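Local coordinates for protein cellulase (Bacteroides salanitronis, PDB 6WQY) that probably hydrolyses internal beta-1,4 linkages of cellulose and related plant polysaccharides, as a broad-specificity endoglucanase of glycoside hydrolase family 5, at residues Y258-W269 with L319-Y330. Sequence-based numbering, arbitrary orientation.
Sequences YTENADNIYSQW and LSESFRLYYLEY
Trp269 lies across Tyr327 in the outer layer of this family 5 TIM barrel, where the short helix and loop that follow strand 246-251 pack on helix 318-337, the helix between the last two barrel strands. The indole presents a face and Tyr327 drives an edge into it: the planes stand at 87°, a T-shaped pair, with Tyr327 CD1 3.4 Å from Trp269 CE2. At the indole rim, Trp269 CZ3 comes within 3.5 Å of Tyr326 CE2, and Trp269 CH2 reaches the ring of Tyr330, while NE1 bonds to the carbonyl of Gly282. A serine in place of Trp269 would probably leave the CD1 edge of Tyr327 without its aromatic face and open a gap beside Tyr326. Tyr258 completes an aromatic cluster with Trp269, Tyr326, Tyr327 and Tyr330; its ring edge points at the face of Tyr327. Tyr327 is in turn held at its far end, where its OH bonds to the carbonyl of Asp254.

Gln268 can be followed over Phe323. Its CB sits squarely above the ring, 3.7 Å from the centroid, in a CH-pi contact. CG, placed beside the backbone N (chi1 -53°), then passes over the CD2-CE2 side. Gln268 CD lies 3.5 Å from Phe323 CE2, and the amide stacks nearly flat on the ring, its plane turned by only 14°. At the tip OE1 accepts from the backbone N of Asp274, whereas NE2 lies near Leu319 CD2 and donates to a water shared with the hydroxyls of Ser267 and Ser320.

No direct hydrogen bond joins the two segments; water does that work. A second water accepts from Tyr258 OH at 2.7 Å and donates to the carbonyl oxygens of Ser267 and Ser320.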
loop_
_atom_site.group_PDB
_atom_site.type_symbol
_atom_site.label_atom_id
_atom_site.label_comp_id
_atom_site.label_asym_id
_atom_site.label_seq_id
_atom_site.Cartn_x
_atom_site.Cartn_y
_atom_site.Cartn_z
ATOM N N TYR A 258 -1.337 6.078 18.739
ATOM C CA TYR A 258 -1.974 4.865 19.255
ATOM C C TYR A 258 -1.595 3.635 18.423
ATOM O O TYR A 258 -1.188 2.595 18.965
ATOM C CB TYR A 258 -3.506 5.033 19.302
ATOM C CG TYR A 258 -4.190 3.718 19.627
ATOM C CD1 TYR A 258 -4.032 3.131 20.871
ATOM C CD2 TYR A 258 -4.947 3.042 18.680
ATOM C CE1 TYR A 258 -4.600 1.910 21.160
ATOM C CE2 TYR A 258 -5.537 1.822 18.968
ATOM C CZ TYR A 258 -5.349 1.255 20.210
ATOM O OH TYR A 258 -5.916 0.032 20.486
ATOM N N THR A 259 -1.707 3.728 17.100
ATOM C CA THR A 259 -1.577 2.520 16.294
ATOM C C THR A 259 -0.153 1.987 16.269
ATOM O O THR A 259 0.026 0.770 16.167
ATOM C CB THR A 259 -2.114 2.743 14.880
ATOM O OG1 THR A 259 -1.407 3.836 14.290
ATOM C CG2 THR A 259 -3.608 3.020 14.892
ATOM N N GLU A 260 0.864 2.845 16.350
ATOM C CA GLU A 260 2.238 2.373 16.423
ATOM C C GLU A 260 2.799 2.404 17.844
ATOM O O GLU A 260 3.857 1.818 18.090
ATOM C CB GLU A 260 3.148 3.162 15.474
ATOM C CG GLU A 260 4.536 2.555 15.357
ATOM C CD GLU A 260 5.266 2.954 14.097
ATOM O OE1 GLU A 260 5.181 4.128 13.722
ATOM O OE2 GLU A 260 5.921 2.086 13.482
ATOM N N ASN A 261 2.131 3.070 18.776
ATOM C CA ASN A 261 2.468 2.981 20.202
ATOM C C ASN A 261 3.885 3.475 20.498
ATOM O O ASN A 261 4.602 2.883 21.306
ATOM C CB ASN A 261 2.275 1.553 20.725
ATOM C CG ASN A 261 2.286 1.473 22.241
ATOM O OD1 ASN A 261 1.798 2.372 22.923
ATOM N ND2 ASN A 261 2.848 0.389 22.776
ATOM N N ALA A 262 4.287 4.583 19.869
ATOM C CA ALA A 262 5.679 5.025 19.946
ATOM C C ALA A 262 6.149 5.191 21.389
ATOM O O ALA A 262 7.132 4.570 21.808
ATOM C CB ALA A 262 5.865 6.330 19.163
ATOM N N ASP A 263 5.476 6.042 22.158
ATOM C CA ASP A 263 5.918 6.359 23.513
ATOM C C ASP A 263 5.301 5.449 24.573
ATOM O O ASP A 263 5.431 5.735 25.767
ATOM C CB ASP A 263 5.638 7.826 23.844
ATOM C CG ASP A 263 6.629 8.398 24.851
ATOM O OD1 ASP A 263 7.773 7.894 24.923
ATOM O OD2 ASP A 263 6.261 9.345 25.578
ATOM N N ASN A 264 4.649 4.363 24.159
ATOM C CA ASN A 264 4.095 3.353 25.062
ATOM C C ASN A 264 3.260 3.976 26.182
ATOM O O ASN A 264 3.374 3.606 27.353
ATOM C CB ASN A 264 5.193 2.442 25.625
ATOM C CG ASN A 264 4.648 1.124 26.142
ATOM O OD1 ASN A 264 3.692 0.573 25.598
ATOM N ND2 ASN A 264 5.252 0.615 27.212
ATOM N N ILE A 265 2.397 4.917 25.813
ATOM C CA ILE A 265 1.530 5.574 26.775
ATOM C C ILE A 265 0.045 5.490 26.414
ATOM O O ILE A 265 -0.794 5.653 27.310
ATOM C CB ILE A 265 1.934 7.045 27.000
ATOM C CG1 ILE A 265 1.966 7.770 25.655
ATOM C CG2 ILE A 265 3.281 7.127 27.709
ATOM C CD1 ILE A 265 2.282 9.238 25.746
ATOM N N TYR A 266 -0.308 5.265 25.154
ATOM C CA TYR A 266 -1.713 5.246 24.735
ATOM C C TYR A 266 -2.098 3.798 24.472
ATOM O O TYR A 266 -1.750 3.234 23.433
ATOM C CB TYR A 266 -1.913 6.084 23.482
ATOM C CG TYR A 266 -1.472 7.515 23.626
ATOM C CD1 TYR A 266 -1.887 8.290 24.698
ATOM C CD2 TYR A 266 -0.635 8.093 22.684
ATOM C CE1 TYR A 266 -1.481 9.605 24.827
ATOM C CE2 TYR A 266 -0.222 9.405 22.804
ATOM C CZ TYR A 266 -0.649 10.156 23.877
ATOM O OH TYR A 266 -0.239 11.464 23.992
ATOM N N SER A 267 -2.848 3.210 25.402
ATOM C CA SER A 267 -3.205 1.802 25.336
ATOM C C SER A 267 -4.676 1.559 25.026
ATOM O O SER A 267 -5.075 0.400 24.890
ATOM C CB SER A 267 -2.849 1.108 26.657
ATOM O OG SER A 267 -3.519 1.727 27.749
ATOM N N GLN A 268 -5.488 2.607 24.912
ATOM C CA GLN A 268 -6.921 2.471 24.651
ATOM C C GLN A 268 -7.340 3.434 23.548
ATOM O O GLN A 268 -6.618 4.380 23.212
ATOM C CB GLN A 268 -7.738 2.700 25.932
ATOM C CG GLN A 268 -7.260 1.817 27.069
ATOM C CD GLN A 268 -8.173 1.828 28.288
ATOM O OE1 GLN A 268 -9.143 2.593 28.364
ATOM N NE2 GLN A 268 -7.856 0.982 29.250
ATOM N N TRP A 269 -8.508 3.167 22.961
ATOM C CA TRP A 269 -8.987 3.902 21.803
ATOM C C TRP A 269 -10.507 3.867 21.760
ATOM O O TRP A 269 -11.129 2.887 22.172
ATOM C CB TRP A 269 -8.441 3.276 20.504
ATOM C CG TRP A 269 -8.835 4.000 19.271
ATOM C CD1 TRP A 269 -8.195 5.079 18.732
ATOM C CD2 TRP A 269 -9.951 3.714 18.408
ATOM N NE1 TRP A 269 -8.852 5.490 17.598
ATOM C CE2 TRP A 269 -9.933 4.680 17.379
ATOM C CE3 TRP A 269 -10.953 2.738 18.396
ATOM C CZ2 TRP A 269 -10.869 4.693 16.347
ATOM C CZ3 TRP A 269 -11.880 2.762 17.373
ATOM C CH2 TRP A 269 -11.826 3.727 16.359
ATOM N N LEU A 319 -6.542 -6.320 28.541
ATOM C CA LEU A 319 -7.482 -5.213 28.409
ATOM C C LEU A 319 -7.107 -4.326 27.235
ATOM O O LEU A 319 -7.959 -3.963 26.415
ATOM C CB LEU A 319 -7.500 -4.407 29.704
ATOM C CG LEU A 319 -8.371 -3.157 29.673
ATOM C CD1 LEU A 319 -9.820 -3.501 29.360
ATOM C CD2 LEU A 319 -8.266 -2.438 31.004
ATOM N N SER A 320 -5.830 -3.961 27.140
ATOM C CA SER A 320 -5.386 -3.125 26.029
ATOM C C SER A 320 -5.623 -3.809 24.684
ATOM O O SER A 320 -6.022 -3.155 23.710
ATOM C CB SER A 320 -3.907 -2.785 26.203
ATOM O OG SER A 320 -3.684 -2.120 27.437
ATOM N N GLU A 321 -5.380 -5.126 24.605
ATOM C CA GLU A 321 -5.536 -5.817 23.325
ATOM C C GLU A 321 -6.984 -5.769 22.842
ATOM O O GLU A 321 -7.237 -5.729 21.634
ATOM C CB GLU A 321 -5.009 -7.246 23.434
ATOM C CG GLU A 321 -4.926 -7.997 22.105
ATOM C CD GLU A 321 -3.863 -7.471 21.145
ATOM O OE1 GLU A 321 -3.334 -6.349 21.330
ATOM O OE2 GLU A 321 -3.566 -8.185 20.151
ATOM N N SER A 322 -7.948 -5.779 23.766
ATOM C CA SER A 322 -9.344 -5.651 23.371
ATOM C C SER A 322 -9.555 -4.399 22.527
ATOM O O SER A 322 -10.260 -4.430 21.515
ATOM C CB SER A 322 -10.236 -5.589 24.611
ATOM O OG SER A 322 -9.962 -6.657 25.496
ATOM N N PHE A 323 -8.954 -3.283 22.942
ATOM C CA PHE A 323 -9.094 -2.036 22.203
ATOM C C PHE A 323 -8.456 -2.116 20.826
ATOM O O PHE A 323 -8.970 -1.519 19.874
ATOM C CB PHE A 323 -8.491 -0.888 23.011
ATOM C CG PHE A 323 -9.312 -0.491 24.199
ATOM C CD1 PHE A 323 -10.350 0.423 24.067
ATOM C CD2 PHE A 323 -9.062 -1.041 25.436
ATOM C CE1 PHE A 323 -11.105 0.791 25.146
ATOM C CE2 PHE A 323 -9.824 -0.677 26.528
ATOM C CZ PHE A 323 -10.846 0.242 26.374
ATOM N N ARG A 324 -7.323 -2.819 20.706
ATOM C CA ARG A 324 -6.684 -2.988 19.407
ATOM C C ARG A 324 -7.592 -3.744 18.444
ATOM O O ARG A 324 -7.732 -3.373 17.272
ATOM C CB ARG A 324 -5.363 -3.741 19.564
ATOM C CG ARG A 324 -4.683 -4.020 18.240
ATOM C CD ARG A 324 -3.937 -5.319 18.231
ATOM N NE ARG A 324 -3.147 -5.495 17.019
ATOM C CZ ARG A 324 -2.439 -6.589 16.752
ATOM N NH1 ARG A 324 -2.440 -7.611 17.587
ATOM N NH2 ARG A 324 -1.733 -6.651 15.634
ATOM N N LEU A 325 -8.207 -4.831 18.916
ATOM C CA LEU A 325 -9.097 -5.596 18.051
ATOM C C LEU A 325 -10.314 -4.774 17.672
ATOM O O LEU A 325 -10.777 -4.827 16.532
ATOM C CB LEU A 325 -9.488 -6.920 18.695
ATOM C CG LEU A 325 -8.435 -8.010 18.537
ATOM C CD1 LEU A 325 -7.170 -7.732 19.323
ATOM C CD2 LEU A 325 -9.007 -9.369 18.919
ATOM N N TYR A 326 -10.855 -4.004 18.625
ATOM C CA TYR A 326 -11.960 -3.102 18.311
ATOM C C TYR A 326 -11.558 -2.090 17.242
ATOM O O TYR A 326 -12.289 -1.892 16.268
ATOM C CB TYR A 326 -12.467 -2.417 19.588
ATOM C CG TYR A 326 -13.431 -1.286 19.306
ATOM C CD1 TYR A 326 -14.591 -1.497 18.573
ATOM C CD2 TYR A 326 -13.168 -0.002 19.749
ATOM C CE1 TYR A 326 -15.457 -0.465 18.291
ATOM C CE2 TYR A 326 -14.023 1.044 19.470
ATOM C CZ TYR A 326 -15.171 0.804 18.737
ATOM O OH TYR A 326 -16.048 1.828 18.449
ATOM N N TYR A 327 -10.403 -1.447 17.410
ATOM C CA TYR A 327 -9.917 -0.501 16.411
ATOM C C TYR A 327 -9.844 -1.147 15.031
ATOM O O TYR A 327 -10.341 -0.593 14.040
ATOM C CB TYR A 327 -8.531 0.029 16.830
ATOM C CG TYR A 327 -7.900 0.919 15.782
ATOM C CD1 TYR A 327 -8.161 2.284 15.756
ATOM C CD2 TYR A 327 -7.077 0.395 14.804
ATOM C CE1 TYR A 327 -7.614 3.103 14.784
ATOM C CE2 TYR A 327 -6.523 1.209 13.831
ATOM C CZ TYR A 327 -6.795 2.548 13.822
ATOM O OH TYR A 327 -6.235 3.325 12.822
ATOM N N LEU A 328 -9.206 -2.315 14.929
ATOM C CA LEU A 328 -9.034 -2.951 13.628
ATOM C C LEU A 328 -10.363 -3.362 13.030
ATOM O O LEU A 328 -10.582 -3.206 11.822
ATOM C CB LEU A 328 -8.087 -4.142 13.758
ATOM C CG LEU A 328 -6.628 -3.783 14.045
ATOM C CD1 LEU A 328 -5.833 -5.031 14.330
ATOM C CD2 LEU A 328 -6.004 -3.036 12.871
ATOM N N GLU A 329 -11.268 -3.887 13.857
ATOM C CA GLU A 329 -12.594 -4.253 13.372
ATOM C C GLU A 329 -13.343 -3.015 12.900
ATOM O O GLU A 329 -13.971 -3.023 11.829
ATOM C CB GLU A 329 -13.370 -4.995 14.469
ATOM C CG GLU A 329 -14.596 -5.740 13.965
ATOM C CD GLU A 329 -15.273 -6.617 15.014
ATOM O OE1 GLU A 329 -14.842 -6.709 16.176
ATOM O OE2 GLU A 329 -16.333 -7.203 14.666
ATOM N N TYR A 330 -13.264 -1.928 13.670
ATOM C CA TYR A 330 -13.968 -0.703 13.308
ATOM C C TYR A 330 -13.445 -0.130 11.995
ATOM O O TYR A 330 -14.230 0.291 11.123
ATOM C CB TYR A 330 -13.831 0.335 14.424
ATOM C CG TYR A 330 -14.785 1.479 14.236
ATOM C CD1 TYR A 330 -14.444 2.584 13.480
ATOM C CD2 TYR A 330 -16.051 1.431 14.781
ATOM C CE1 TYR A 330 -15.337 3.614 13.285
ATOM C CE2 TYR A 330 -16.950 2.456 14.591
ATOM C CZ TYR A 330 -16.589 3.541 13.838
ATOM O OH TYR A 330 -17.474 4.571 13.630
HETATM O O HOH W 1 -4.615 -1.119 22.614
HETATM O O HOH W 2 -5.150 -0.238 28.834
#